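Local coordinates for protein S-adenosylmethionine-dependent methyltransferase (Clostridium acetobutylicum, PDB 1Y8C) that probably transfers methyl groups from S-adenosylmethionine to an acceptor that is not yet known, at residues A75-K78 against F79-Q82; D17-Y20 against K21-S24; T48-L51 against T52-L55. All blocks are in the same frame, centred on the assembly; numbering follows the deposited sequence.

Each contact is local, four residues against the next four. Contact 3 is the buried one, set in the loop after strand 40-44 and the short helix 52-55; contacts 1 and 2 are each partly buried and touch it from helix 69-81 and helix 20-32, without touching each other. Their centres lie about 19 Å apart, while each is about 10 Å from that of contact 3. Contact 1, at the end of a helix, sets an aromatic ring inward and a charged pair outward. Contact 2, at a helix start, rests on aliphatic groups and a carbonyl against an indole. Contact 3 combines backbone bonds around a glycine with leucine contacts and buried polar side chains.

Contact 1: A75-K78 against F79-Q82; sequences AENK and FRSQ
Phe79 folds back against Ala75, one turn earlier in the helix, and this is the tight side of the contact. Ala75 CB sits 3.7 Å from Phe79 CE1, and Ala75 O hangs 3.1 Å above the plane of the phenyl ring, displaced toward its rim. That carbonyl oxygen also takes the N-H of Phe79, with Phe79 N only 2.7 Å from Ala75 O and the bond essentially straight at 179°, so the same oxygen meets both the backbone and the ring of one residue. The ring also touches Leu84, Pro86, Leu88 of strand 87-89 and Thr52 of helix 52-55. Helix 69-81 is the crossover of the beta-alpha-beta unit formed with strands 61-65 and 87-89, part of the Rossmann-like methyltransferase domain, and Phe79 is on the side of the helix that faces strand 87-89 and helix 52-55. The other side is looser. There Glu76 and Arg80 run side by side with their flat ends stacked, carboxylate and guanidinium planes 13° apart and Glu76 CD 3.5 Å above the centre of the Arg80 group. Glu76 OE1 is 3.4 Å from Arg80 NH1, but it lies over the guanidinium face, away from the N-H directions, and the salt bridge is an electrostatic attraction rather than a directed hydrogen bond. Both residues also touch a crystal neighbour. At the end of the helix Ser81 OG turns back to Lys78 O, 3.0 Å away, arriving in the carbonyl plane on a lone pair. The backbone N of Gln82 also approaches Lys78 O, at 3.2 Å, but that bond is weak. The Lys78 side chain turns away from this end and into the protein: bent at chi3 (-57°), it carries NZ to the side chain of Asn4 and the carbonyl of Thr48.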
ATOM      1  N   ALA A  75       7.481  11.052   6.814  1.00 63.82           N
ATOM      2  CA  ALA A  75       8.132  10.793   5.541  1.00 62.92           C
ATOM      3  C   ALA A  75       8.971  11.997   5.123  1.00 63.09           C
ATOM      4  O   ALA A  75      10.092  11.838   4.652  1.00 62.15           O
ATOM      5  CB  ALA A  75       7.087  10.479   4.478  1.00 61.99           C
ATOM      6  N   GLU A  76       8.432  13.199   5.306  1.00 64.51           N
ATOM      7  CA  GLU A  76       9.158  14.410   4.945  1.00 65.11           C
ATOM      8  C   GLU A  76      10.487  14.507   5.688  1.00 67.39           C
ATOM      9  O   GLU A  76      11.514  14.846   5.096  1.00 68.86           O
ATOM     10  CB  GLU A  76       8.320  15.648   5.242  1.00 63.66           C
ATOM     11  CG  GLU A  76       9.006  16.946   4.870  1.00 63.24           C
ATOM     12  CD  GLU A  76       8.068  18.132   4.934  1.00 65.16           C
ATOM     13  OE1 GLU A  76       7.636  18.500   6.057  1.00 62.45           O
ATOM     14  OE2 GLU A  76       7.758  18.694   3.851  1.00 64.25           O
ATOM     15  N   ASN A  77      10.477  14.215   6.982  1.00 67.41           N
ATOM     16  CA  ASN A  77      11.712  14.276   7.745  1.00 69.78           C
ATOM     17  C   ASN A  77      12.698  13.241   7.226  1.00 70.49           C
ATOM     18  O   ASN A  77      13.901  13.504   7.118  1.00 71.21           O
ATOM     19  CB  ASN A  77      11.426  14.042   9.218  1.00 71.12           C
ATOM     20  CG  ASN A  77      10.471  15.067   9.775  1.00 73.86           C
ATOM     21  OD1 ASN A  77      10.632  16.272   9.541  1.00 74.82           O
ATOM     22  ND2 ASN A  77       9.466  14.604  10.512  1.00 74.72           N
ATOM     23  N   LYS A  78      12.177  12.066   6.897  1.00 68.92           N
ATOM     24  CA  LYS A  78      12.991  10.992   6.366  1.00 66.82           C
ATOM     25  C   LYS A  78      13.577  11.426   5.028  1.00 67.80           C
ATOM     26  O   LYS A  78      14.788  11.413   4.837  1.00 68.79           O
ATOM     27  CB  LYS A  78      12.130   9.745   6.194  1.00 65.94           C
ATOM     28  CG  LYS A  78      12.820   8.582   5.506  1.00 66.19           C
ATOM     29  CD  LYS A  78      11.913   7.360   5.484  1.00 63.48           C
ATOM     30  CE  LYS A  78      11.490   6.968   6.886  1.00 61.84           C
ATOM     31  NZ  LYS A  78      10.591   5.798   6.820  1.00 63.88           N
ATOM     32  N   PHE A  79      12.718  11.819   4.099  1.00 67.81           N
ATOM     33  CA  PHE A  79      13.198  12.254   2.796  1.00 69.97           C
ATOM     34  C   PHE A  79      14.289  13.311   2.937  1.00 70.82           C
ATOM     35  O   PHE A  79      15.320  13.240   2.279  1.00 71.39           O
ATOM     36  CB  PHE A  79      12.036  12.798   1.971  1.00 66.81           C
ATOM     37  CG  PHE A  79      10.965  11.782   1.701  1.00 67.75           C
ATOM     38  CD1 PHE A  79       9.656  12.186   1.458  1.00 66.64           C
ATOM     39  CD2 PHE A  79      11.269  10.421   1.665  1.00 66.28           C
ATOM     40  CE1 PHE A  79       8.664  11.257   1.179  1.00 64.59           C
ATOM     41  CE2 PHE A  79      10.284   9.484   1.388  1.00 65.13           C
ATOM     42  CZ  PHE A  79       8.980   9.901   1.143  1.00 66.02           C
ATOM     43  N   ARG A  80      14.062  14.283   3.810  1.00 73.28           N
ATOM     44  CA  ARG A  80      15.028  15.347   4.026  1.00 74.54           C
ATOM     45  C   ARG A  80      16.383  14.854   4.523  1.00 74.76           C
ATOM     46  O   ARG A  80      17.419  15.272   4.015  1.00 74.35           O
ATOM     47  CB  ARG A  80      14.457  16.374   5.007  1.00 76.55           C
ATOM     48  CG  ARG A  80      13.486  17.346   4.365  1.00 78.63           C
ATOM     49  CD  ARG A  80      12.724  18.154   5.407  1.00 79.97           C
ATOM     50  NE  ARG A  80      11.994  19.258   4.789  1.00 82.74           N
ATOM     51  CZ  ARG A  80      11.069  19.989   5.406  1.00 83.64           C
ATOM     52  NH1 ARG A  80      10.749  19.732   6.671  1.00 82.90           N
ATOM     53  NH2 ARG A  80      10.468  20.984   4.758  1.00 82.78           N
ATOM     54  N   SER A  81      16.381  13.964   5.507  1.00 74.57           N
ATOM     55  CA  SER A  81      17.635  13.453   6.042  1.00 75.87           C
ATOM     56  C   SER A  81      18.394  12.627   5.008  1.00 77.09           C
ATOM     57  O   SER A  81      19.557  12.280   5.213  1.00 77.86           O
ATOM     58  CB  SER A  81      17.380  12.602   7.283  1.00 75.89           C
ATOM     59  OG  SER A  81      16.878  11.332   6.932  1.00 76.64           O
ATOM     60  N   GLN A  82      17.734  12.310   3.898  1.00 78.53           N
ATOM     61  CA  GLN A  82      18.355  11.533   2.828  1.00 78.27           C
ATOM     62  C   GLN A  82      18.594  12.381   1.581  1.00 77.97           C
ATOM     63  O   GLN A  82      18.843  11.845   0.502  1.00 78.51           O
ATOM     64  CB  GLN A  82      17.473  10.352   2.448  1.00 80.10           C
ATOM     65  CG  GLN A  82      17.381   9.262   3.493  1.00 83.43           C
ATOM     66  CD  GLN A  82      16.517   8.107   3.016  1.00 85.20           C
ATOM     67  OE1 GLN A  82      15.312   8.265   2.823  1.00 86.45           O
ATOM     68  NE2 GLN A  82      17.132   6.943   2.809  1.00 85.60           N
TER

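Contact 2: D17-Y20 against K21-S24; sequences DVDY and KKWS
Val18 lays its CG1 methyl over the six-membered ring of Trp23, 4.0 Å from the ring centroid and 14° off its normal, a CH-pi contact; the second branch, CG2, meets Trp23 CH2 at 3.8 Å. On the same face, at the pyrrole end, Asp19 O stands 3.2 Å from Trp23 CD1, while Asp17 O comes to the edge of the indole, 3.4 Å from Trp23 CZ2. The backbone of 17-19 therefore runs along the indole. Asp19 O also accepts the N-H of Trp23, with Trp23 N 2.9 Å from Asp19 O, and Ser24 N bonds in the same manner to Tyr20 O. These are the first bonds of helix 20-32, with Asp19 at its N-cap position, following the loop from helix 3-15. The carboxylate carbon of Asp19, CG, lies 3.4 Å from Lys22 CB, though the charged ends of the two residues do not meet. Further out, a water accepts from Lys22 NZ at 2.8 Å and gives a weak bond to Asp17 O. Beyond this shell Trp23 stacks on Tyr226 and touches Leu109, Asp17 OD2 is salt-bridged to Arg237, and the Tyr20 hydroxyl bonds to Asp11.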
ATOM      1  N   ASP A  17       4.523  -9.980   6.093  1.00 60.71           N
ATOM      2  CA  ASP A  17       5.079 -10.427   4.821  1.00 61.02           C
ATOM      3  C   ASP A  17       5.568  -9.255   3.968  1.00 61.58           C
ATOM      4  O   ASP A  17       5.459  -9.270   2.743  1.00 62.65           O
ATOM      5  CB  ASP A  17       4.031 -11.244   4.053  1.00 59.83           C
ATOM      6  CG  ASP A  17       2.864 -10.395   3.556  1.00 59.34           C
ATOM      7  OD1 ASP A  17       2.407  -9.496   4.288  1.00 57.07           O
ATOM      8  OD2 ASP A  17       2.399 -10.649   2.432  1.00 60.70           O
ATOM      9  N   VAL A  18       6.136  -8.255   4.626  1.00 61.95           N
ATOM     10  CA  VAL A  18       6.621  -7.080   3.936  1.00 63.08           C
ATOM     11  C   VAL A  18       8.133  -6.928   3.955  1.00 63.82           C
ATOM     12  O   VAL A  18       8.758  -7.010   5.006  1.00 64.71           O
ATOM     13  CB  VAL A  18       6.013  -5.815   4.548  1.00 63.49           C
ATOM     14  CG1 VAL A  18       6.455  -4.597   3.763  1.00 63.00           C
ATOM     15  CG2 VAL A  18       4.503  -5.930   4.577  1.00 62.60           C
ATOM     16  N   ASP A  19       8.709  -6.698   2.781  1.00 65.74           N
ATOM     17  CA  ASP A  19      10.151  -6.493   2.637  1.00 65.03           C
ATOM     18  C   ASP A  19      10.321  -5.327   1.659  1.00 63.20           C
ATOM     19  O   ASP A  19      10.091  -5.466   0.457  1.00 60.30           O
ATOM     20  CB  ASP A  19      10.812  -7.764   2.088  1.00 69.25           C
ATOM     21  CG  ASP A  19      12.341  -7.690   2.080  1.00 71.62           C
ATOM     22  OD1 ASP A  19      12.970  -8.757   1.880  1.00 74.38           O
ATOM     23  OD2 ASP A  19      12.913  -6.586   2.265  1.00 71.86           O
ATOM     24  N   TYR A  20      10.718  -4.175   2.184  1.00 62.15           N
ATOM     25  CA  TYR A  20      10.875  -2.987   1.360  1.00 62.67           C
ATOM     26  C   TYR A  20      11.765  -3.213   0.147  1.00 62.17           C
ATOM     27  O   TYR A  20      11.285  -3.175  -0.989  1.00 61.23           O
ATOM     28  CB  TYR A  20      11.413  -1.841   2.212  1.00 63.10           C
ATOM     29  CG  TYR A  20      10.527  -1.524   3.399  1.00 64.35           C
ATOM     30  CD1 TYR A  20      11.084  -1.144   4.621  1.00 66.95           C
ATOM     31  CD2 TYR A  20       9.139  -1.626   3.312  1.00 65.24           C
ATOM     32  CE1 TYR A  20      10.288  -0.882   5.729  1.00 67.06           C
ATOM     33  CE2 TYR A  20       8.327  -1.365   4.412  1.00 66.20           C
ATOM     34  CZ  TYR A  20       8.907  -0.995   5.618  1.00 67.84           C
ATOM     35  OH  TYR A  20       8.124  -0.742   6.721  1.00 69.58           O
ATOM     36  N   LYS A  21      13.055  -3.460   0.378  1.00 63.24           N
ATOM     37  CA  LYS A  21      13.990  -3.679  -0.725  1.00 61.23           C
ATOM     38  C   LYS A  21      13.455  -4.716  -1.706  1.00 59.60           C
ATOM     39  O   LYS A  21      13.475  -4.487  -2.921  1.00 57.21           O
ATOM     40  CB  LYS A  21      15.364  -4.117  -0.193  1.00 64.45           C
ATOM     41  CG  LYS A  21      16.115  -3.011   0.565  1.00 70.51           C
ATOM     42  CD  LYS A  21      17.163  -3.567   1.555  1.00 74.52           C
ATOM     43  CE  LYS A  21      17.740  -2.474   2.489  1.00 77.31           C
ATOM     44  NZ  LYS A  21      18.411  -1.322   1.775  1.00 77.74           N
ATOM     45  N   LYS A  22      12.960  -5.842  -1.194  1.00 57.03           N
ATOM     46  CA  LYS A  22      12.443  -6.864  -2.088  1.00 55.97           C
ATOM     47  C   LYS A  22      11.373  -6.281  -3.013  1.00 55.49           C
ATOM     48  O   LYS A  22      11.463  -6.407  -4.236  1.00 56.02           O
ATOM     49  CB  LYS A  22      11.850  -8.030  -1.307  1.00 58.60           C
ATOM     50  CG  LYS A  22      11.146  -9.020  -2.218  1.00 61.40           C
ATOM     51  CD  LYS A  22      10.355 -10.046  -1.446  1.00 64.76           C
ATOM     52  CE  LYS A  22       9.601 -10.956  -2.406  1.00 65.53           C
ATOM     53  NZ  LYS A  22       8.723 -11.930  -1.701  1.00 67.04           N
ATOM     54  N   TRP A  23      10.371  -5.634  -2.428  1.00 54.92           N
ATOM     55  CA  TRP A  23       9.297  -5.050  -3.217  1.00 54.46           C
ATOM     56  C   TRP A  23       9.820  -3.975  -4.164  1.00 54.15           C
ATOM     57  O   TRP A  23       9.524  -3.998  -5.366  1.00 53.16           O
ATOM     58  CB  TRP A  23       8.208  -4.465  -2.307  1.00 53.68           C
ATOM     59  CG  TRP A  23       7.431  -5.490  -1.525  1.00 54.16           C
ATOM     60  CD1 TRP A  23       7.762  -6.802  -1.330  1.00 54.30           C
ATOM     61  CD2 TRP A  23       6.226  -5.268  -0.780  1.00 54.21           C
ATOM     62  NE1 TRP A  23       6.839  -7.409  -0.508  1.00 54.86           N
ATOM     63  CE2 TRP A  23       5.884  -6.489  -0.154  1.00 54.05           C
ATOM     64  CE3 TRP A  23       5.397  -4.151  -0.575  1.00 52.79           C
ATOM     65  CZ2 TRP A  23       4.754  -6.631   0.660  1.00 54.64           C
ATOM     66  CZ3 TRP A  23       4.271  -4.287   0.235  1.00 53.42           C
ATOM     67  CH2 TRP A  23       3.962  -5.522   0.843  1.00 54.26           C
ATOM     68  N   SER A  24      10.599  -3.034  -3.645  1.00 53.29           N
ATOM     69  CA  SER A  24      11.117  -1.989  -4.513  1.00 56.08           C
ATOM     70  C   SER A  24      11.908  -2.591  -5.675  1.00 57.01           C
ATOM     71  O   SER A  24      11.709  -2.200  -6.821  1.00 57.77           O
ATOM     72  CB  SER A  24      11.961  -0.972  -3.721  1.00 56.31           C
ATOM     73  OG  SER A  24      12.893  -1.598  -2.869  1.00 59.73           O
TER
HETATM   74  O   HOH W   1       7.475 -10.751   0.487  1.00 50.77           O

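Contact 3: T48-L51 against T52-L55; sequences TGNL and TENL
Glu53 turns back over Gly49 because its first torsion (chi1 65°) puts CG between the backbone N and the carbonyl carbon, bringing Glu53 CG to 3.3 Å from Gly49 O; from there the chain runs on extended and sets its carboxylate alongside the Asn50 side chain, both heading in one direction. Leu55 is placed differently: with CG beside its own backbone N (chi1 -60°), it runs side by side with Leu51. Leu55 CD1 comes to 3.3 Å from Leu51 CD2, short for two methyls, and since both torsions of Leu51 lie off the staggered positions, the exact spacing is doubtful. Gly49 O is also the acceptor for Glu53 N at 3.1 Å, the donor standing above the carbonyl plane rather than on a lone pair. Gly49 itself has a positive phi of 74°. The turn it makes belongs to the glycine-rich loop after strand 40-44, which in Rossmann-like methyltransferases usually borders the cofactor site, and it passes directly into helix 52-55. Leu51 O receives two backbone N-H groups there: Asn54 N at 3.2 Å, well above the carbonyl plane, and more weakly Leu55 N at 3.4 Å. Thr52 packs its OG1 3.6 Å from Gly49 CA, and the hydroxyl is taken up by Asp43 OD2 of strand 40-44, tying the helix start to the strand before the loop. Asn54 has a partner outside as well: its ND2 bonds to Ser24 OG of helix 20-32. Of the two buried leucines, Leu51 touches Cys108 and Leu55 touches Ile28 of that same helix.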
ATOM      1  N   THR A  48       4.792   6.497   5.851  1.00 58.06           N
ATOM      2  CA  THR A  48       5.983   7.207   6.328  1.00 59.06           C
ATOM      3  C   THR A  48       7.135   7.105   5.331  1.00 59.10           C
ATOM      4  O   THR A  48       8.283   7.313   5.694  1.00 60.04           O
ATOM      5  CB  THR A  48       6.480   6.662   7.675  1.00 59.31           C
ATOM      6  OG1 THR A  48       6.796   5.272   7.530  1.00 60.51           O
ATOM      7  CG2 THR A  48       5.421   6.858   8.741  1.00 59.15           C
ATOM      8  N   GLY A  49       6.818   6.757   4.089  1.00 58.58           N
ATOM      9  CA  GLY A  49       7.824   6.684   3.050  1.00 60.07           C
ATOM     10  C   GLY A  49       8.803   5.532   3.047  1.00 61.71           C
ATOM     11  O   GLY A  49       9.909   5.672   2.521  1.00 62.08           O
ATOM     12  N   ASN A  50       8.412   4.390   3.601  1.00 63.01           N
ATOM     13  CA  ASN A  50       9.307   3.239   3.641  1.00 63.51           C
ATOM     14  C   ASN A  50       9.531   2.606   2.285  1.00 63.07           C
ATOM     15  O   ASN A  50      10.509   1.903   2.069  1.00 64.53           O
ATOM     16  CB  ASN A  50       8.781   2.197   4.628  1.00 64.43           C
ATOM     17  CG  ASN A  50       9.023   2.604   6.059  1.00 66.02           C
ATOM     18  OD1 ASN A  50      10.049   3.211   6.361  1.00 65.67           O
ATOM     19  ND2 ASN A  50       8.098   2.267   6.950  1.00 67.83           N
ATOM     20  N   LEU A  51       8.630   2.875   1.361  1.00 63.64           N
ATOM     21  CA  LEU A  51       8.747   2.313   0.033  1.00 62.54           C
ATOM     22  C   LEU A  51       9.205   3.424  -0.911  1.00 61.97           C
ATOM     23  O   LEU A  51       9.926   3.186  -1.877  1.00 61.95           O
ATOM     24  CB  LEU A  51       7.386   1.767  -0.372  1.00 63.41           C
ATOM     25  CG  LEU A  51       7.275   0.573  -1.305  1.00 65.66           C
ATOM     26  CD1 LEU A  51       6.015  -0.191  -0.953  1.00 66.31           C
ATOM     27  CD2 LEU A  51       7.251   1.020  -2.741  1.00 64.92           C
ATOM     28  N   THR A  52       8.798   4.648  -0.601  1.00 61.44           N
ATOM     29  CA  THR A  52       9.142   5.804  -1.416  1.00 61.22           C
ATOM     30  C   THR A  52      10.645   6.070  -1.430  1.00 61.73           C
ATOM     31  O   THR A  52      11.218   6.382  -2.480  1.00 61.24           O
ATOM     32  CB  THR A  52       8.431   7.066  -0.899  1.00 61.37           C
ATOM     33  OG1 THR A  52       7.123   6.714  -0.430  1.00 63.16           O
ATOM     34  CG2 THR A  52       8.301   8.090  -2.010  1.00 59.93           C
ATOM     35  N   GLU A  53      11.282   5.953  -0.266  1.00 61.59           N
ATOM     36  CA  GLU A  53      12.718   6.201  -0.161  1.00 62.10           C
ATOM     37  C   GLU A  53      13.538   5.225  -1.005  1.00 62.16           C
ATOM     38  O   GLU A  53      14.689   5.494  -1.314  1.00 63.17           O
ATOM     39  CB  GLU A  53      13.174   6.123   1.296  1.00 63.27           C
ATOM     40  CG  GLU A  53      13.023   4.748   1.902  1.00 66.33           C
ATOM     41  CD  GLU A  53      13.539   4.655   3.321  1.00 68.78           C
ATOM     42  OE1 GLU A  53      13.186   3.667   4.005  1.00 72.72           O
ATOM     43  OE2 GLU A  53      14.298   5.549   3.759  1.00 68.32           O
ATOM     44  N   ASN A  54      12.954   4.096  -1.382  1.00 61.16           N
ATOM     45  CA  ASN A  54      13.673   3.131  -2.198  1.00 61.40           C
ATOM     46  C   ASN A  54      13.548   3.421  -3.692  1.00 62.19           C
ATOM     47  O   ASN A  54      14.508   3.254  -4.440  1.00 62.98           O
ATOM     48  CB  ASN A  54      13.162   1.714  -1.917  1.00 60.63           C
ATOM     49  CG  ASN A  54      13.649   1.174  -0.590  1.00 61.32           C
ATOM     50  OD1 ASN A  54      13.996   1.937   0.309  1.00 63.78           O
ATOM     51  ND2 ASN A  54      13.670  -0.150  -0.456  1.00 59.45           N
ATOM     52  N   LEU A  55      12.365   3.859  -4.122  1.00 62.47           N
ATOM     53  CA  LEU A  55      12.084   4.130  -5.533  1.00 60.44           C
ATOM     54  C   LEU A  55      12.327   5.577  -5.948  1.00 61.29           C
ATOM     55  O   LEU A  55      12.683   5.852  -7.092  1.00 61.12           O
ATOM     56  CB  LEU A  55      10.632   3.758  -5.838  1.00 58.46           C
ATOM     57  CG  LEU A  55      10.228   2.310  -5.600  1.00 55.63           C
ATOM     58  CD1 LEU A  55       8.728   2.204  -5.481  1.00 54.01           C
ATOM     59  CD2 LEU A  55      10.747   1.450  -6.736  1.00 56.36           C
TER